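Local coordinates for putative glycoside hydrolase (Bacteroides thetaiotaomicron VPI-5482, PDB 3HBZ), which is of unproven function but probably takes part in carbohydrate metabolism, perhaps as a glycoside hydrolase, and binds calcium, at residues I35-G40 against V89-T94; D42-A47 against D67-Q72; T313-G318 against I325-L330. All blocks are in the same frame, centred on the assembly; numbering follows the deposited sequence.

Interaction 1. Residues I35-G40 against V89-T94; sequences IFVGPG and VSVIDT
A parallel strand pair sets Ile-35 beside Val-91 and Phe-36 beside Ile-92. Its ladder has three backbone hydrogen bonds: Ile-35 N to Ser-90 O (2.9 Å), Ile-92 N to Ile-35 O (2.8 Å) and Val-37 N to Ile-92 O (3.0 Å). On one face the side chain of Ile-35, extended at chi2 (170°), brings CD1 to 3.7 Å from Val-89 CG1, while Ile-35 CB rests near CG2 of Val-91. These branched residues suit extended backbone and a buried face. Strands 32-36 and 84-92 are neighbours in a mixed five-stranded sheet, in which 84-92 also pairs with 72-77. On the other face Phe-36 and Ile-92 lie side by side, and Ile-92 CG1 makes an off-centre CH-pi contact 4.3 Å from the centroid of the Phe-36 ring. Were Phe-36 replaced by alanine, CB and CG1 of Ile-92 would probably lose the ring they lie against, leaving a gap on that face. Farther along, Val-37 CG2 meets Asp-93 CB at 3.6 Å. The carboxylate of Asp-93 then divides its work: OD1 forms a salt bridge with Lys-121, while OD2 accepts from a water 2.9 Å away that also receives a weak bond from Gly-40 N.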
loop_
_atom_site.group_PDB
_atom_site.type_symbol
_atom_site.label_atom_id
_atom_site.label_comp_id
_atom_site.label_asym_id
_atom_site.label_seq_id
_atom_site.Cartn_x
_atom_site.Cartn_y
_atom_site.Cartn_z
ATOM N N ILE A 35 10.713 -4.486 -7.511
ATOM C CA ILE A 35 10.550 -5.564 -8.476
ATOM C C ILE A 35 10.396 -6.857 -7.658
ATOM O O ILE A 35 11.149 -7.085 -6.733
ATOM C CB ILE A 35 11.824 -5.687 -9.337
ATOM C CG1 ILE A 35 12.035 -4.380 -10.138
ATOM C CG2 ILE A 35 11.738 -6.905 -10.284
ATOM C CD1 ILE A 35 13.379 -4.246 -10.873
ATOM N N PHE A 36 9.410 -7.682 -7.980
ATOM C CA PHE A 36 9.154 -8.913 -7.224
ATOM C C PHE A 36 9.431 -10.177 -8.055
ATOM O O PHE A 36 8.863 -10.361 -9.143
ATOM C CB PHE A 36 7.691 -8.957 -6.725
ATOM C CG PHE A 36 7.326 -7.823 -5.784
ATOM C CD1 PHE A 36 7.019 -6.568 -6.290
ATOM C CD2 PHE A 36 7.291 -8.013 -4.421
ATOM C CE1 PHE A 36 6.662 -5.549 -5.459
ATOM C CE2 PHE A 36 6.926 -6.967 -3.565
ATOM C CZ PHE A 36 6.652 -5.739 -4.088
ATOM N N VAL A 37 10.274 -11.063 -7.516
ATOM C CA VAL A 37 10.591 -12.325 -8.174
ATOM C C VAL A 37 10.349 -13.492 -7.211
ATOM O O VAL A 37 10.241 -13.303 -6.002
ATOM C CB VAL A 37 12.051 -12.314 -8.688
ATOM C CG1 VAL A 37 12.251 -11.130 -9.586
ATOM C CG2 VAL A 37 13.058 -12.285 -7.524
ATOM N N GLY A 38 10.242 -14.698 -7.748
ATOM C CA GLY A 38 10.000 -15.872 -6.917
ATOM C C GLY A 38 11.173 -16.187 -5.998
ATOM O O GLY A 38 12.338 -16.051 -6.390
ATOM N N PRO A 39 10.878 -16.604 -4.760
ATOM C CA PRO A 39 11.921 -17.105 -3.858
ATOM C C PRO A 39 12.756 -18.156 -4.551
ATOM O O PRO A 39 12.199 -19.044 -5.197
ATOM C CB PRO A 39 11.112 -17.726 -2.719
ATOM C CG PRO A 39 9.861 -16.873 -2.699
ATOM C CD PRO A 39 9.546 -16.621 -4.123
ATOM N N GLY A 40 14.074 -18.027 -4.454
ATOM C CA GLY A 40 14.995 -18.887 -5.197
ATOM C C GLY A 40 15.550 -18.293 -6.493
ATOM O O GLY A 40 16.482 -18.855 -7.062
ATOM N N VAL A 89 16.213 1.231 -6.936
ATOM C CA VAL A 89 15.569 0.063 -7.487
ATOM C C VAL A 89 15.959 -1.145 -6.652
ATOM O O VAL A 89 17.151 -1.445 -6.496
ATOM C CB VAL A 89 15.962 -0.142 -8.940
ATOM C CG1 VAL A 89 15.329 -1.467 -9.530
ATOM C CG2 VAL A 89 15.541 1.113 -9.783
ATOM N N SER A 90 14.935 -1.795 -6.105
ATOM C CA SER A 90 15.069 -2.894 -5.188
ATOM C C SER A 90 14.376 -4.116 -5.776
ATOM O O SER A 90 13.354 -3.996 -6.504
ATOM C CB SER A 90 14.401 -2.539 -3.850
ATOM O OG SER A 90 15.006 -1.437 -3.215
ATOM N N VAL A 91 14.931 -5.277 -5.461
ATOM C CA VAL A 91 14.337 -6.566 -5.832
ATOM C C VAL A 91 13.952 -7.320 -4.562
ATOM O O VAL A 91 14.764 -7.467 -3.664
ATOM C CB VAL A 91 15.308 -7.432 -6.685
ATOM C CG1 VAL A 91 14.718 -8.841 -6.919
ATOM C CG2 VAL A 91 15.547 -6.740 -8.045
ATOM N N ILE A 92 12.702 -7.758 -4.506
ATOM C CA ILE A 92 12.165 -8.541 -3.400
ATOM C C ILE A 92 12.100 -9.980 -3.888
ATOM O O ILE A 92 11.374 -10.279 -4.836
ATOM C CB ILE A 92 10.728 -8.089 -3.030
ATOM C CG1 ILE A 92 10.642 -6.570 -2.773
ATOM C CG2 ILE A 92 10.230 -8.862 -1.851
ATOM C CD1 ILE A 92 11.452 -6.153 -1.628
ATOM N N ASP A 93 12.887 -10.851 -3.282
ATOM C CA ASP A 93 12.935 -12.262 -3.684
ATOM C C ASP A 93 12.506 -13.204 -2.557
ATOM O O ASP A 93 12.895 -14.364 -2.553
ATOM C CB ASP A 93 14.362 -12.652 -4.142
ATOM C CG ASP A 93 15.380 -12.565 -3.012
ATOM O OD1 ASP A 93 15.161 -11.750 -2.086
ATOM O OD2 ASP A 93 16.385 -13.302 -3.043
ATOM N N THR A 94 11.721 -12.699 -1.620
ATOM C CA THR A 94 11.324 -13.447 -0.447
ATOM C C THR A 94 9.799 -13.556 -0.420
ATOM O O THR A 94 9.108 -12.895 -1.166
ATOM C CB THR A 94 11.802 -12.744 0.851
ATOM O OG1 THR A 94 11.451 -11.364 0.786
ATOM C CG2 THR A 94 13.304 -12.882 0.995
HETATM O O HOH W 1 8.848 -11.942 -3.906
HETATM O O HOH W 2 16.065 -15.805 -4.493
#

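Interaction 2. Residues D42-A47 against D67-Q72; sequences DISSLA and DFHSPQ
Ile-43 and Phe-68 join two irregular loops, following strands 32-36 and 57-59, each containing an Asx turn. Direct hydrogen bonding between segments 42-47 and 67-72 is a backbone bond, Phe-68 N to Ile-43 O at 3.0 Å, its donor tilted 20° from the carbonyl plane. The side-chain hydrogen bonds each stay within one segment. Asp-42 OD1 accepts from Ser-44 N at 3.0 Å, closing the first Asx turn. In the second, Asp-67 OD1 takes two donors: His-69 N, which arrives from above the carboxylate plane at 3.1 Å and closes the turn, and His-69 ND1, which meets the syn lone pair of Asp-67 OD1 at 2.7 Å. That oxygen lies close to the plane of the imidazole, and the ND1 bond holds the ring's rotation. Aspartate fits both places because its short side chain can reach forward to the backbone N-H two residues on.

A CH-pi contact uses that orientation. Ile-43 holds CG1 between its backbone N and carbonyl carbon (chi1 67°), which places this atom over the centre of the His-69 face, 4.1 Å from the ring centroid. In a separate apolar contact, Leu-46 CB packs 3.9 Å from Phe-68 CD2. Ile-43 and Phe-68 both also rest on Val-91 of strand 84-92, so bulky hydrophobic residues suit these buried positions.

Oxygens approach both rings at their edges, in plane: Leu-46 O stands 3.5 Å from Phe-68 CE2, and Ser-44 OG lies 3.2 Å from His-69 CE1.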
loop_
_atom_site.group_PDB
_atom_site.type_symbol
_atom_site.label_atom_id
_atom_site.label_comp_id
_atom_site.label_asym_id
_atom_site.label_seq_id
_atom_site.Cartn_x
_atom_site.Cartn_y
_atom_site.Cartn_z
ATOM N N ASP A 42 17.864 -16.136 -8.760
ATOM C CA ASP A 42 19.190 -15.555 -8.598
ATOM C C ASP A 42 19.106 -14.051 -8.835
ATOM O O ASP A 42 18.728 -13.596 -9.934
ATOM C CB ASP A 42 20.176 -16.199 -9.586
ATOM C CG ASP A 42 21.642 -15.944 -9.222
ATOM O OD1 ASP A 42 21.999 -14.784 -8.907
ATOM O OD2 ASP A 42 22.442 -16.909 -9.269
ATOM N N ILE A 43 19.439 -13.268 -7.813
ATOM C CA ILE A 43 19.368 -11.815 -7.961
ATOM C C ILE A 43 20.741 -11.102 -8.066
ATOM O O ILE A 43 20.785 -9.860 -8.051
ATOM C CB ILE A 43 18.503 -11.191 -6.859
ATOM C CG1 ILE A 43 19.150 -11.346 -5.485
ATOM C CG2 ILE A 43 17.098 -11.821 -6.900
ATOM C CD1 ILE A 43 18.403 -10.679 -4.361
ATOM N N SER A 44 21.826 -11.889 -8.209
ATOM C CA SER A 44 23.204 -11.379 -8.275
ATOM C C SER A 44 23.524 -10.689 -9.581
ATOM O O SER A 44 24.551 -10.032 -9.686
ATOM C CB SER A 44 24.238 -12.520 -8.133
ATOM O OG SER A 44 24.171 -13.156 -6.875
ATOM N N SER A 45 22.694 -10.880 -10.599
ATOM C CA SER A 45 23.016 -10.375 -11.909
ATOM C C SER A 45 21.787 -10.144 -12.767
ATOM O O SER A 45 21.734 -10.567 -13.920
ATOM C CB SER A 45 23.959 -11.359 -12.609
ATOM O OG SER A 45 24.446 -10.793 -13.801
ATOM N N LEU A 46 20.834 -9.409 -12.234
ATOM C CA LEU A 46 19.624 -9.056 -12.969
ATOM C C LEU A 46 19.858 -7.784 -13.771
ATOM O O LEU A 46 20.645 -6.910 -13.377
ATOM C CB LEU A 46 18.476 -8.860 -11.991
ATOM C CG LEU A 46 18.095 -10.069 -11.144
ATOM C CD1 LEU A 46 17.106 -9.658 -10.032
ATOM C CD2 LEU A 46 17.513 -11.183 -12.022
ATOM N N ALA A 47 19.149 -7.669 -14.889
ATOM C CA ALA A 47 19.398 -6.613 -15.854
ATOM C C ALA A 47 18.066 -5.950 -16.224
ATOM O O ALA A 47 17.566 -6.113 -17.339
ATOM C CB ALA A 47 20.126 -7.212 -17.127
ATOM N N ASP A 67 23.966 -6.380 -9.248
ATOM C CA ASP A 67 23.761 -7.220 -8.073
ATOM C C ASP A 67 22.726 -6.546 -7.173
ATOM O O ASP A 67 22.994 -5.483 -6.596
ATOM C CB ASP A 67 25.087 -7.391 -7.308
ATOM C CG ASP A 67 24.987 -8.419 -6.199
ATOM O OD1 ASP A 67 23.852 -8.879 -5.897
ATOM O OD2 ASP A 67 26.037 -8.785 -5.635
ATOM N N PHE A 68 21.544 -7.155 -7.076
ATOM C CA PHE A 68 20.431 -6.586 -6.332
ATOM C C PHE A 68 20.261 -7.209 -4.918
ATOM O O PHE A 68 19.235 -7.062 -4.260
ATOM C CB PHE A 68 19.156 -6.710 -7.160
ATOM C CG PHE A 68 19.090 -5.719 -8.281
ATOM C CD1 PHE A 68 18.566 -4.458 -8.067
ATOM C CD2 PHE A 68 19.608 -6.021 -9.537
ATOM C CE1 PHE A 68 18.527 -3.527 -9.099
ATOM C CE2 PHE A 68 19.576 -5.085 -10.571
ATOM C CZ PHE A 68 19.034 -3.852 -10.358
ATOM N N HIS A 69 21.294 -7.868 -4.430
ATOM C CA HIS A 69 21.351 -8.161 -3.009
ATOM C C HIS A 69 21.095 -6.895 -2.157
ATOM O O HIS A 69 20.434 -6.976 -1.122
ATOM C CB HIS A 69 22.654 -8.852 -2.669
ATOM C CG HIS A 69 22.628 -10.314 -2.977
ATOM N ND1 HIS A 69 23.129 -10.838 -4.151
ATOM C CD2 HIS A 69 22.098 -11.356 -2.290
ATOM C CE1 HIS A 69 22.941 -12.149 -4.151
ATOM N NE2 HIS A 69 22.322 -12.489 -3.034
ATOM N N SER A 70 21.587 -5.744 -2.623
ATOM C CA SER A 70 21.230 -4.449 -2.056
ATOM C C SER A 70 20.615 -3.598 -3.129
ATOM O O SER A 70 20.918 -3.781 -4.305
ATOM C CB SER A 70 22.451 -3.711 -1.541
ATOM O OG SER A 70 22.913 -4.314 -0.378
ATOM N N PRO A 71 19.760 -2.641 -2.736
ATOM C CA PRO A 71 19.118 -1.813 -3.755
ATOM C C PRO A 71 20.157 -1.022 -4.526
ATOM O O PRO A 71 21.192 -0.687 -3.974
ATOM C CB PRO A 71 18.230 -0.866 -2.944
ATOM C CG PRO A 71 17.971 -1.590 -1.658
ATOM C CD PRO A 71 19.277 -2.308 -1.380
ATOM N N GLN A 72 19.866 -0.753 -5.790
ATOM C CA GLN A 72 20.796 -0.140 -6.707
ATOM C C GLN A 72 20.159 1.130 -7.208
ATOM O O GLN A 72 18.948 1.149 -7.463
ATOM C CB GLN A 72 21.022 -1.079 -7.903
ATOM C CG GLN A 72 21.674 -2.380 -7.537
ATOM C CD GLN A 72 23.071 -2.167 -7.008
ATOM O OE1 GLN A 72 23.881 -1.497 -7.624
ATOM N NE2 GLN A 72 23.342 -2.717 -5.853
#

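Interaction 3. Residues T313-G318 against I325-L330; sequences TSSLEG and IGSTLL
Ser-327 OG, on a residue whose CB touches Ser-314 O, is gripped by Asp-237 OD2 and the backbone N of Gly-222, with a weak further bond to Ala-324 O. The same Asp-237 oxygen bonds Ser-315 OG, so one carboxylate ties the two segments together although no hydrogen bond runs directly between them. Their own meeting is by carbon and oxygen surfaces: Ser-314 O lies 3.5 Å from Ser-327 CB, and Ser-315 OG 4.0 Å from that same CB. Serine suits these buried places, being small enough to pack closely while offering a hydroxyl that neighbouring groups can satisfy.

The contact belongs to the beta-rich body of the putative carbohydrate metabolism domain. Strand 306-313 runs out into this loop and strand 328-338 leaves it, yet the two pair with other strands: 306-313 with 177-183, 200-205 and 240-247, and 328-338 with 99-100, 158-165 and 210-220. Beyond Ser-314 the loop makes a type I beta turn from Ser-315 to Gly-318, closed by Gly-318 N to Ser-315 O at 2.8 Å.

Leu-329 supplies the apolar part. Its CB faces Ser-314 CA at 4.0 Å, and with CG anti to the backbone N (chi1 177°) its CD2 comes 3.6 Å from Thr-313 O. Ser-314 OG bonds Thr-163 OG1 and Gly-180 N, while Ser-314 O accepts from Tyr-219 OH. At the start of the outgoing strand, Thr-328 OG1 donates to Gly-326 O at 2.9 Å, from above its carbonyl plane.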
loop_
_atom_site.group_PDB
_atom_site.type_symbol
_atom_site.label_atom_id
_atom_site.label_comp_id
_atom_site.label_asym_id
_atom_site.label_seq_id
_atom_site.Cartn_x
_atom_site.Cartn_y
_atom_site.Cartn_z
ATOM N N THR A 313 -8.164 0.840 8.248
ATOM C CA THR A 313 -8.631 2.222 8.029
ATOM C C THR A 313 -9.352 2.793 9.265
ATOM O O THR A 313 -10.114 2.096 9.949
ATOM C CB THR A 313 -9.502 2.357 6.782
ATOM O OG1 THR A 313 -9.906 3.736 6.670
ATOM C CG2 THR A 313 -10.785 1.483 6.883
ATOM N N SER A 314 -9.132 4.074 9.523
ATOM C CA SER A 314 -9.711 4.773 10.656
ATOM C C SER A 314 -11.201 5.101 10.444
ATOM O O SER A 314 -11.877 5.477 11.380
ATOM C CB SER A 314 -8.906 6.039 10.954
ATOM O OG SER A 314 -8.889 6.946 9.850
ATOM N N SER A 315 -11.693 4.991 9.213
ATOM C CA SER A 315 -13.094 5.321 8.885
ATOM C C SER A 315 -13.630 4.307 7.858
ATOM O O SER A 315 -13.229 4.287 6.705
ATOM C CB SER A 315 -13.208 6.729 8.318
ATOM O OG SER A 315 -13.040 7.717 9.318
ATOM N N LEU A 316 -14.535 3.462 8.317
ATOM C CA LEU A 316 -15.035 2.347 7.567
ATOM C C LEU A 316 -15.526 2.767 6.185
ATOM O O LEU A 316 -15.284 2.056 5.232
ATOM C CB LEU A 316 -16.159 1.646 8.326
ATOM C CG LEU A 316 -16.558 0.309 7.620
ATOM C CD1 LEU A 316 -16.732 -0.879 8.550
ATOM C CD2 LEU A 316 -17.781 0.512 6.782
ATOM N N GLU A 317 -16.233 3.888 6.092
ATOM C CA GLU A 317 -16.714 4.379 4.809
ATOM C C GLU A 317 -15.965 5.631 4.366
ATOM O O GLU A 317 -16.483 6.490 3.580
ATOM C CB GLU A 317 -18.168 4.771 4.935
ATOM C CG GLU A 317 -19.096 3.674 5.248
ATOM C CD GLU A 317 -20.505 4.247 5.334
ATOM O OE1 GLU A 317 -20.993 4.711 4.284
ATOM O OE2 GLU A 317 -21.061 4.313 6.459
ATOM N N GLY A 318 -14.770 5.786 4.885
ATOM C CA GLY A 318 -13.982 6.963 4.515
ATOM C C GLY A 318 -13.605 7.043 3.067
ATOM O O GLY A 318 -13.414 8.136 2.535
ATOM N N ILE A 325 -13.744 13.540 11.058
ATOM C CA ILE A 325 -12.406 14.036 11.168
ATOM C C ILE A 325 -11.958 13.785 12.593
ATOM O O ILE A 325 -12.706 14.007 13.525
ATOM C CB ILE A 325 -12.348 15.505 10.839
ATOM C CG1 ILE A 325 -12.637 15.683 9.338
ATOM C CG2 ILE A 325 -10.958 16.115 11.224
ATOM C CD1 ILE A 325 -13.030 17.186 8.982
ATOM N N GLY A 326 -10.737 13.304 12.757
ATOM C CA GLY A 326 -10.210 13.004 14.103
ATOM C C GLY A 326 -10.361 11.537 14.509
ATOM O O GLY A 326 -9.796 11.128 15.492
ATOM N N SER A 327 -11.129 10.736 13.768
ATOM C CA SER A 327 -11.205 9.300 14.078
ATOM C C SER A 327 -9.809 8.737 14.067
ATOM O O SER A 327 -9.085 8.991 13.119
ATOM C CB SER A 327 -12.129 8.554 13.103
ATOM O OG SER A 327 -13.486 8.865 13.430
ATOM N N THR A 328 -9.414 8.006 15.131
ATOM C CA THR A 328 -8.020 7.561 15.338
ATOM C C THR A 328 -7.966 6.067 15.648
ATOM O O THR A 328 -8.554 5.610 16.633
ATOM C CB THR A 328 -7.367 8.310 16.488
ATOM O OG1 THR A 328 -7.430 9.709 16.213
ATOM C CG2 THR A 328 -5.876 7.882 16.717
ATOM N N LEU A 329 -7.302 5.317 14.763
ATOM C CA LEU A 329 -7.078 3.906 14.911
ATOM C C LEU A 329 -5.578 3.714 15.113
ATOM O O LEU A 329 -4.788 4.127 14.260
ATOM C CB LEU A 329 -7.563 3.139 13.660
ATOM C CG LEU A 329 -7.313 1.620 13.653
ATOM C CD1 LEU A 329 -8.111 0.850 14.782
ATOM C CD2 LEU A 329 -7.635 1.025 12.319
ATOM N N LEU A 330 -5.213 3.137 16.251
ATOM C CA LEU A 330 -3.851 2.659 16.528
ATOM C C LEU A 330 -3.765 1.152 16.374
ATOM O O LEU A 330 -4.652 0.425 16.824
ATOM C CB LEU A 330 -3.380 3.081 17.952
ATOM C CG LEU A 330 -3.463 4.534 18.340
ATOM C CD1 LEU A 330 -2.906 4.722 19.812
ATOM C CD2 LEU A 330 -2.760 5.501 17.267
#

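Overall arrangement
Interactions 1 and 2 adjoin, their centres 9 Å apart: strand 84-92 supplies one side of interaction 1 and also carries residues that pack on the loops of interaction 2. Val-89 N and Gln-72 O, 2.8 Å apart, probably link them by a hydrogen bond. Both are partly buried, but interaction 1 is held by a regular ladder of backbone bonds, whereas interaction 2, farther from the chain's centre, relies on Asx turns and ring contacts with one backbone bond between its two segments. Interaction 3 lies on the opposite side of the chain's centre, about 33 Å from interaction 1 between centres. More thoroughly buried, it has no direct hydrogen bond between its segments and relies on shared polar partners.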